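Local structure of glucoamylase (Thermoanaerobacterium thermosaccharolyticum, 1LF6) at residues 149-154 with 234-239; 191-196 with 243-248. The protein hydrolyses terminal alpha-1,4-linked glucose units one after another from the non-reducing ends of glucan chains, releasing beta-D-glucose. All coordinates share one frame; numbering follows the deposited sequence.

Contact 1: residues 149-154 with 234-239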
ATOM      1  N   TYR A 149      15.968 -27.115  22.655  1.00 43.42           N
ATOM      2  CA  TYR A 149      15.580 -25.760  22.294  1.00 42.00           C
ATOM      3  C   TYR A 149      14.366 -25.240  23.056  1.00 41.85           C
ATOM      4  O   TYR A 149      13.554 -26.008  23.573  1.00 40.85           O
ATOM      5  CB  TYR A 149      15.297 -25.692  20.788  1.00 40.87           C
ATOM      6  CG  TYR A 149      16.495 -26.015  19.924  1.00 39.41           C
ATOM      7  CD1 TYR A 149      17.538 -25.101  19.779  1.00 38.39           C
ATOM      8  CD2 TYR A 149      16.597 -27.240  19.266  1.00 38.09           C
ATOM      9  CE1 TYR A 149      18.654 -25.399  18.998  1.00 37.95           C
ATOM     10  CE2 TYR A 149      17.710 -27.549  18.484  1.00 36.95           C
ATOM     11  CZ  TYR A 149      18.733 -26.625  18.353  1.00 37.74           C
ATOM     12  OH  TYR A 149      19.831 -26.914  17.576  1.00 37.87           O
ATOM     13  N   LYS A 150      14.264 -23.917  23.124  1.00 41.50           N
ATOM     14  CA  LYS A 150      13.143 -23.257  23.781  1.00 41.21           C
ATOM     15  C   LYS A 150      12.554 -22.307  22.745  1.00 40.34           C
ATOM     16  O   LYS A 150      13.290 -21.635  22.025  1.00 40.51           O
ATOM     17  CB  LYS A 150      13.608 -22.460  25.006  1.00 42.34           C
ATOM     18  CG  LYS A 150      13.945 -23.291  26.238  1.00 43.97           C
ATOM     19  CD  LYS A 150      15.232 -24.080  26.062  1.00 45.34           C
ATOM     20  CE  LYS A 150      15.612 -24.789  27.357  1.00 46.49           C
ATOM     21  NZ  LYS A 150      16.782 -25.694  27.185  1.00 45.01           N
ATOM     22  N   LEU A 151      11.230 -22.254  22.666  1.00 38.80           N
ATOM     23  CA  LEU A 151      10.576 -21.384  21.700  1.00 37.04           C
ATOM     24  C   LEU A 151       9.683 -20.373  22.402  1.00 35.52           C
ATOM     25  O   LEU A 151       8.821 -20.742  23.202  1.00 35.57           O
ATOM     26  CB  LEU A 151       9.744 -22.216  20.723  1.00 35.82           C
ATOM     27  CG  LEU A 151       9.031 -21.448  19.613  1.00 35.25           C
ATOM     28  CD1 LEU A 151      10.048 -20.846  18.656  1.00 34.53           C
ATOM     29  CD2 LEU A 151       8.099 -22.393  18.872  1.00 35.90           C
ATOM     30  N   TYR A 152       9.894 -19.096  22.101  1.00 34.73           N
ATOM     31  CA  TYR A 152       9.100 -18.039  22.712  1.00 33.42           C
ATOM     32  C   TYR A 152       8.428 -17.165  21.660  1.00 31.69           C
ATOM     33  O   TYR A 152       8.984 -16.916  20.590  1.00 30.62           O
ATOM     34  CB  TYR A 152       9.975 -17.173  23.625  1.00 35.29           C
ATOM     35  CG  TYR A 152      10.809 -17.965  24.612  1.00 37.14           C
ATOM     36  CD1 TYR A 152      12.046 -18.490  24.242  1.00 36.98           C
ATOM     37  CD2 TYR A 152      10.352 -18.203  25.910  1.00 37.36           C
ATOM     38  CE1 TYR A 152      12.809 -19.234  25.139  1.00 37.05           C
ATOM     39  CE2 TYR A 152      11.106 -18.949  26.814  1.00 37.22           C
ATOM     40  CZ  TYR A 152      12.334 -19.462  26.420  1.00 38.10           C
ATOM     41  OH  TYR A 152      13.081 -20.211  27.304  1.00 38.10           O
ATOM     42  N   LEU A 153       7.224 -16.706  21.983  1.00 31.09           N
ATOM     43  CA  LEU A 153       6.445 -15.856  21.095  1.00 30.48           C
ATOM     44  C   LEU A 153       6.388 -14.455  21.692  1.00 29.29           C
ATOM     45  O   LEU A 153       6.037 -14.289  22.862  1.00 29.37           O
ATOM     46  CB  LEU A 153       5.026 -16.415  20.950  1.00 31.40           C
ATOM     47  CG  LEU A 153       4.074 -15.692  19.990  1.00 32.60           C
ATOM     48  CD1 LEU A 153       4.621 -15.784  18.576  1.00 34.46           C
ATOM     49  CD2 LEU A 153       2.686 -16.318  20.063  1.00 32.92           C
ATOM     50  N   ALA A 154       6.735 -13.451  20.891  1.00 28.12           N
ATOM     51  CA  ALA A 154       6.719 -12.062  21.348  1.00 27.68           C
ATOM     52  C   ALA A 154       5.703 -11.257  20.550  1.00 27.63           C
ATOM     53  O   ALA A 154       5.878 -11.021  19.356  1.00 28.33           O
ATOM     54  CB  ALA A 154       8.105 -11.445  21.207  1.00 26.51           C
ATOM     55  N   ALA A 234       5.489 -15.142  25.571  1.00 31.15           N
ATOM     56  CA  ALA A 234       5.025 -16.429  26.061  1.00 32.18           C
ATOM     57  C   ALA A 234       5.910 -17.536  25.520  1.00 32.82           C
ATOM     58  O   ALA A 234       6.448 -17.435  24.416  1.00 33.68           O
ATOM     59  CB  ALA A 234       3.576 -16.663  25.637  1.00 31.63           C
ATOM     60  N   GLU A 235       6.075 -18.587  26.312  1.00 32.78           N
ATOM     61  CA  GLU A 235       6.878 -19.723  25.900  1.00 32.84           C
ATOM     62  C   GLU A 235       5.947 -20.816  25.391  1.00 31.74           C
ATOM     63  O   GLU A 235       4.860 -21.030  25.931  1.00 30.64           O
ATOM     64  CB  GLU A 235       7.722 -20.241  27.069  1.00 34.80           C
ATOM     65  CG  GLU A 235       8.439 -21.561  26.792  1.00 36.92           C
ATOM     66  CD  GLU A 235       9.508 -21.870  27.826  1.00 37.83           C
ATOM     67  OE1 GLU A 235       9.268 -21.614  29.025  1.00 36.27           O
ATOM     68  OE2 GLU A 235      10.586 -22.374  27.439  1.00 38.75           O
ATOM     69  N   ILE A 236       6.372 -21.488  24.329  1.00 32.30           N
ATOM     70  CA  ILE A 236       5.586 -22.559  23.743  1.00 31.97           C
ATOM     71  C   ILE A 236       6.120 -23.884  24.281  1.00 32.75           C
ATOM     72  O   ILE A 236       7.318 -24.155  24.194  1.00 32.40           O
ATOM     73  CB  ILE A 236       5.704 -22.548  22.201  1.00 31.84           C
ATOM     74  CG1 ILE A 236       5.315 -21.168  21.657  1.00 30.37           C
ATOM     75  CG2 ILE A 236       4.820 -23.631  21.602  1.00 29.27           C
ATOM     76  CD1 ILE A 236       3.892 -20.753  21.970  1.00 31.45           C
ATOM     77  N   ASP A 237       5.235 -24.696  24.846  1.00 33.67           N
ATOM     78  CA  ASP A 237       5.635 -25.990  25.393  1.00 34.42           C
ATOM     79  C   ASP A 237       5.882 -26.951  24.230  1.00 35.63           C
ATOM     80  O   ASP A 237       4.956 -27.611  23.755  1.00 34.65           O
ATOM     81  CB  ASP A 237       4.531 -26.551  26.295  1.00 33.37           C
ATOM     82  CG  ASP A 237       5.001 -27.732  27.132  1.00 34.45           C
ATOM     83  OD1 ASP A 237       5.804 -28.546  26.625  1.00 34.77           O
ATOM     84  OD2 ASP A 237       4.559 -27.852  28.293  1.00 33.42           O
ATOM     85  N   LEU A 238       7.128 -27.021  23.774  1.00 36.58           N
ATOM     86  CA  LEU A 238       7.487 -27.892  22.664  1.00 39.47           C
ATOM     87  C   LEU A 238       7.266 -29.368  22.974  1.00 41.76           C
ATOM     88  O   LEU A 238       6.802 -30.124  22.119  1.00 42.33           O
ATOM     89  CB  LEU A 238       8.947 -27.670  22.262  1.00 39.01           C
ATOM     90  CG  LEU A 238       9.280 -26.338  21.584  1.00 39.80           C
ATOM     91  CD1 LEU A 238      10.779 -26.257  21.322  1.00 40.06           C
ATOM     92  CD2 LEU A 238       8.500 -26.215  20.281  1.00 39.63           C
ATOM     93  N   THR A 239       7.594 -29.778  24.195  1.00 42.90           N
ATOM     94  CA  THR A 239       7.425 -31.171  24.581  1.00 44.77           C
ATOM     95  C   THR A 239       5.962 -31.591  24.478  1.00 45.14           C
ATOM     96  O   THR A 239       5.656 -32.780  24.438  1.00 46.40           O
ATOM     97  CB  THR A 239       7.925 -31.425  26.018  1.00 45.22           C
ATOM     98  OG1 THR A 239       7.040 -30.805  26.958  1.00 45.80           O
ATOM     99  CG2 THR A 239       9.328 -30.856  26.193  1.00 44.48           C
TER
HETATM  100  O   HOH W   1       9.627 -23.491  24.566  1.00 45.88           O
HETATM  101  O   HOH W   2      11.777 -20.528  29.645  1.00 36.89           O

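Contact 2: residues 191-196 with 243-248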
ATOM      1  N   SER A 191      -4.203 -16.105  21.984  1.00 31.35           N
ATOM      2  CA  SER A 191      -4.421 -17.441  22.531  1.00 32.73           C
ATOM      3  C   SER A 191      -3.640 -18.524  21.798  1.00 33.57           C
ATOM      4  O   SER A 191      -3.115 -18.305  20.705  1.00 34.01           O
ATOM      5  CB  SER A 191      -5.913 -17.785  22.504  1.00 33.50           C
ATOM      6  OG  SER A 191      -6.400 -17.834  21.173  1.00 34.83           O
ATOM      7  N   SER A 192      -3.573 -19.700  22.418  1.00 33.89           N
ATOM      8  CA  SER A 192      -2.870 -20.847  21.852  1.00 34.07           C
ATOM      9  C   SER A 192      -3.766 -22.077  21.974  1.00 33.94           C
ATOM     10  O   SER A 192      -4.412 -22.274  23.003  1.00 31.59           O
ATOM     11  CB  SER A 192      -1.561 -21.082  22.609  1.00 33.29           C
ATOM     12  OG  SER A 192      -0.847 -22.177  22.070  1.00 35.01           O
ATOM     13  N   ASN A 193      -3.811 -22.900  20.930  1.00 34.31           N
ATOM     14  CA  ASN A 193      -4.642 -24.096  20.959  1.00 34.54           C
ATOM     15  C   ASN A 193      -4.110 -25.085  21.998  1.00 35.20           C
ATOM     16  O   ASN A 193      -4.853 -25.926  22.508  1.00 35.01           O
ATOM     17  CB  ASN A 193      -4.694 -24.750  19.572  1.00 34.37           C
ATOM     18  CG  ASN A 193      -3.378 -25.386  19.170  1.00 34.44           C
ATOM     19  OD1 ASN A 193      -2.314 -24.787  19.311  1.00 34.21           O
ATOM     20  ND2 ASN A 193      -3.448 -26.607  18.653  1.00 35.34           N
ATOM     21  N   ILE A 194      -2.824 -24.967  22.316  1.00 34.69           N
ATOM     22  CA  ILE A 194      -2.198 -25.837  23.303  1.00 34.72           C
ATOM     23  C   ILE A 194      -1.830 -25.043  24.551  1.00 34.85           C
ATOM     24  O   ILE A 194      -1.148 -25.552  25.440  1.00 34.77           O
ATOM     25  CB  ILE A 194      -0.913 -26.485  22.760  1.00 34.27           C
ATOM     26  CG1 ILE A 194       0.080 -25.402  22.341  1.00 33.76           C
ATOM     27  CG2 ILE A 194      -1.248 -27.400  21.603  1.00 34.11           C
ATOM     28  CD1 ILE A 194       1.468 -25.932  22.030  1.00 31.84           C
ATOM     29  N   GLY A 195      -2.279 -23.794  24.608  1.00 34.65           N
ATOM     30  CA  GLY A 195      -1.987 -22.955  25.756  1.00 35.13           C
ATOM     31  C   GLY A 195      -0.540 -22.496  25.804  1.00 35.17           C
ATOM     32  O   GLY A 195       0.200 -22.657  24.830  1.00 34.32           O
ATOM     33  N   TRP A 196      -0.131 -21.929  26.937  1.00 35.06           N
ATOM     34  CA  TRP A 196       1.235 -21.438  27.099  1.00 35.85           C
ATOM     35  C   TRP A 196       1.970 -22.172  28.212  1.00 36.76           C
ATOM     36  O   TRP A 196       1.363 -22.598  29.195  1.00 37.36           O
ATOM     37  CB  TRP A 196       1.231 -19.941  27.422  1.00 34.35           C
ATOM     38  CG  TRP A 196       0.275 -19.141  26.597  1.00 33.40           C
ATOM     39  CD1 TRP A 196      -0.936 -18.646  26.990  1.00 33.51           C
ATOM     40  CD2 TRP A 196       0.442 -18.752  25.231  1.00 33.63           C
ATOM     41  NE1 TRP A 196      -1.533 -17.971  25.955  1.00 31.37           N
ATOM     42  CE2 TRP A 196      -0.710 -18.021  24.861  1.00 33.58           C
ATOM     43  CE3 TRP A 196       1.452 -18.950  24.280  1.00 32.93           C
ATOM     44  CZ2 TRP A 196      -0.878 -17.487  23.579  1.00 34.19           C
ATOM     45  CZ3 TRP A 196       1.283 -18.418  23.006  1.00 34.59           C
ATOM     46  CH2 TRP A 196       0.125 -17.695  22.669  1.00 33.83           C
ATOM     47  N   GLU A 243       4.038 -28.521  16.840  1.00 37.44           N
ATOM     48  CA  GLU A 243       3.152 -27.835  15.903  1.00 37.40           C
ATOM     49  C   GLU A 243       1.928 -27.343  16.668  1.00 35.89           C
ATOM     50  O   GLU A 243       1.287 -28.110  17.388  1.00 35.26           O
ATOM     51  CB  GLU A 243       2.730 -28.785  14.782  1.00 40.81           C
ATOM     52  CG  GLU A 243       1.914 -28.123  13.679  1.00 45.50           C
ATOM     53  CD  GLU A 243       1.853 -28.966  12.417  1.00 47.28           C
ATOM     54  OE1 GLU A 243       1.198 -28.535  11.448  1.00 50.66           O
ATOM     55  OE2 GLU A 243       2.460 -30.058  12.393  1.00 49.38           O
ATOM     56  N   PHE A 244       1.598 -26.066  16.500  1.00 33.08           N
ATOM     57  CA  PHE A 244       0.484 -25.466  17.226  1.00 31.54           C
ATOM     58  C   PHE A 244      -0.197 -24.335  16.459  1.00 31.11           C
ATOM     59  O   PHE A 244       0.268 -23.919  15.401  1.00 30.80           O
ATOM     60  CB  PHE A 244       1.001 -24.921  18.553  1.00 31.88           C
ATOM     61  CG  PHE A 244       2.246 -24.092  18.407  1.00 31.35           C
ATOM     62  CD1 PHE A 244       3.481 -24.702  18.216  1.00 29.48           C
ATOM     63  CD2 PHE A 244       2.176 -22.701  18.400  1.00 30.91           C
ATOM     64  CE1 PHE A 244       4.632 -23.940  18.016  1.00 30.63           C
ATOM     65  CE2 PHE A 244       3.323 -21.930  18.200  1.00 30.89           C
ATOM     66  CZ  PHE A 244       4.551 -22.549  18.007  1.00 29.00           C
ATOM     67  N   GLU A 245      -1.293 -23.830  17.016  1.00 30.54           N
ATOM     68  CA  GLU A 245      -2.049 -22.756  16.391  1.00 31.15           C
ATOM     69  C   GLU A 245      -2.136 -21.521  17.287  1.00 30.64           C
ATOM     70  O   GLU A 245      -2.596 -21.605  18.429  1.00 29.99           O
ATOM     71  CB  GLU A 245      -3.466 -23.233  16.070  1.00 33.10           C
ATOM     72  CG  GLU A 245      -3.523 -24.500  15.238  1.00 38.22           C
ATOM     73  CD  GLU A 245      -4.945 -24.977  14.990  1.00 40.47           C
ATOM     74  OE1 GLU A 245      -5.110 -26.031  14.339  1.00 42.51           O
ATOM     75  OE2 GLU A 245      -5.895 -24.302  15.444  1.00 40.91           O
ATOM     76  N   ILE A 246      -1.693 -20.379  16.768  1.00 29.26           N
ATOM     77  CA  ILE A 246      -1.750 -19.128  17.516  1.00 27.34           C
ATOM     78  C   ILE A 246      -2.893 -18.295  16.947  1.00 27.57           C
ATOM     79  O   ILE A 246      -2.996 -18.114  15.729  1.00 28.66           O
ATOM     80  CB  ILE A 246      -0.417 -18.341  17.405  1.00 28.11           C
ATOM     81  CG1 ILE A 246       0.710 -19.136  18.070  1.00 26.28           C
ATOM     82  CG2 ILE A 246      -0.552 -16.971  18.072  1.00 26.23           C
ATOM     83  CD1 ILE A 246       0.473 -19.433  19.547  1.00 23.64           C
ATOM     84  N   VAL A 247      -3.761 -17.802  17.824  1.00 27.70           N
ATOM     85  CA  VAL A 247      -4.895 -17.001  17.388  1.00 27.72           C
ATOM     86  C   VAL A 247      -4.942 -15.637  18.067  1.00 28.33           C
ATOM     87  O   VAL A 247      -4.818 -15.534  19.287  1.00 28.20           O
ATOM     88  CB  VAL A 247      -6.238 -17.733  17.656  1.00 28.40           C
ATOM     89  CG1 VAL A 247      -7.408 -16.868  17.204  1.00 25.61           C
ATOM     90  CG2 VAL A 247      -6.255 -19.069  16.929  1.00 27.95           C
ATOM     91  N   LEU A 248      -5.116 -14.593  17.259  1.00 26.81           N
ATOM     92  CA  LEU A 248      -5.212 -13.229  17.763  1.00 26.35           C
ATOM     93  C   LEU A 248      -6.570 -12.679  17.356  1.00 27.10           C
ATOM     94  O   LEU A 248      -6.865 -12.532  16.165  1.00 25.06           O
ATOM     95  CB  LEU A 248      -4.106 -12.353  17.176  1.00 26.83           C
ATOM     96  CG  LEU A 248      -4.166 -10.865  17.542  1.00 27.57           C
ATOM     97  CD1 LEU A 248      -3.927 -10.679  19.032  1.00 24.99           C
ATOM     98  CD2 LEU A 248      -3.118 -10.104  16.731  1.00 28.71           C
TER
HETATM   99  O   HOH W   3      -1.211 -28.184  17.298  1.00 39.19           O

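Contact 1: residues 149-154 with 234-239
Tyr152 and Glu235 face each other as a non-hydrogen-bonded antiparallel pair in one sheet of the N-terminal beta-sandwich, their side chains lying alongside and pointing the same way. Along the Tyr152 side chain, CB lies 3.6 Å from Ala234 O; CD2 then meets Glu235 CB at 3.5 Å, CE2 rests against Glu235 CD, and CZ comes near Glu235 OE2. With CG anti to its carbonyl carbon (chi1 -50°), the ring is swung along the glutamate, whose carboxylate plane is only 26° from its own. A water in the plane of the ring, 2.7 Å from Tyr152 OH, donates to Glu235 OE1, so the polar ends share a solvent link while methylenes and ring carbons pack. A leucine in place of Tyr152 would probably leave that water without its phenolic partner and the outer part of Glu235 with no ring to lie along. Leu153 and Ala234 pair through two backbone bonds, Leu153 N to Ala234 O (2.7 Å) and Ala234 N to Leu153 O (2.9 Å), and Ile236 N also donates to Leu151 O. Leu151, Leu153, Ala234 and Ile236 turn their apolar side chains to the other face, as befits the sandwich interior. There Leu151 CD2 lies 4.1 Å from both Ile236 CB and Leu238 CD2.

Contact 2: residues 191-196 with 243-248
Ser191 and Val247 form a hydrogen-bonded antiparallel pair, Ser191 N to Val247 O at 2.8 Å and Val247 N to Ser191 O at 3.0 Å, with Ser192 and Ile246 the non-hydrogen-bonded pair beside it. They belong to the second sheet of the N-terminal beta-sandwich, where strand 186-192 runs out into a type I beta turn from Ser192 to Gly195. Past the last bridge, Asn193 carries the ladder on with one backbone and one side-chain bond: its N donates to Glu245 O, and its OD1 accepts the N-H of Glu245 at 2.7 Å; that N-H points almost straight at the oxygen but arrives 62° out of the amide plane. This fits a chi1 of 70°, which sets CG between the backbone N and the carbonyl carbon and folds the short amide back over the neighbouring strand. The amide also stacks on the Glu245 carboxylate, their planes 10° apart, and ND2 reaches a water that donates to Glu243 O. Ser192 suits the turn's first position because its small OG bonds back to Gly195 O, while Gly195 takes a positive phi easily. Ile194 CD1 packs 3.7 Å from Phe244 CB. Trp196, whose NE1 is held by Glu177 O, has Ser192 CB against one ring face, offset toward its rim, and crosses Ile246 at about a right angle, bringing CH2 to 3.6 Å from Ile246 CD1.

In the fold
Following the chain from its N terminus, strand 150-157 comes first, then 186-192 with its turn, then 230-236 and 243-251. Contact 1 closes its loop between the first and third of these, contact 2 between the second and fourth, so the two loops cross. The bridges of each contact lie in different sheets; after the turn the chain crosses to strand 198-203 of the first sheet, and a short link after 230-236 leads back to 243-251. The centres of the two contacts are about 11 Å apart. The sheets meet where Phe244 CZ lies 3.7 Å from Leu151 CD2 and Phe244 CE1 3.6 Å from Ile236 CG2; Trp196 packs on Ala234 and on Ile236 CD1. Both contacts lie away from the probable catalytic residues Glu435 and Glu438.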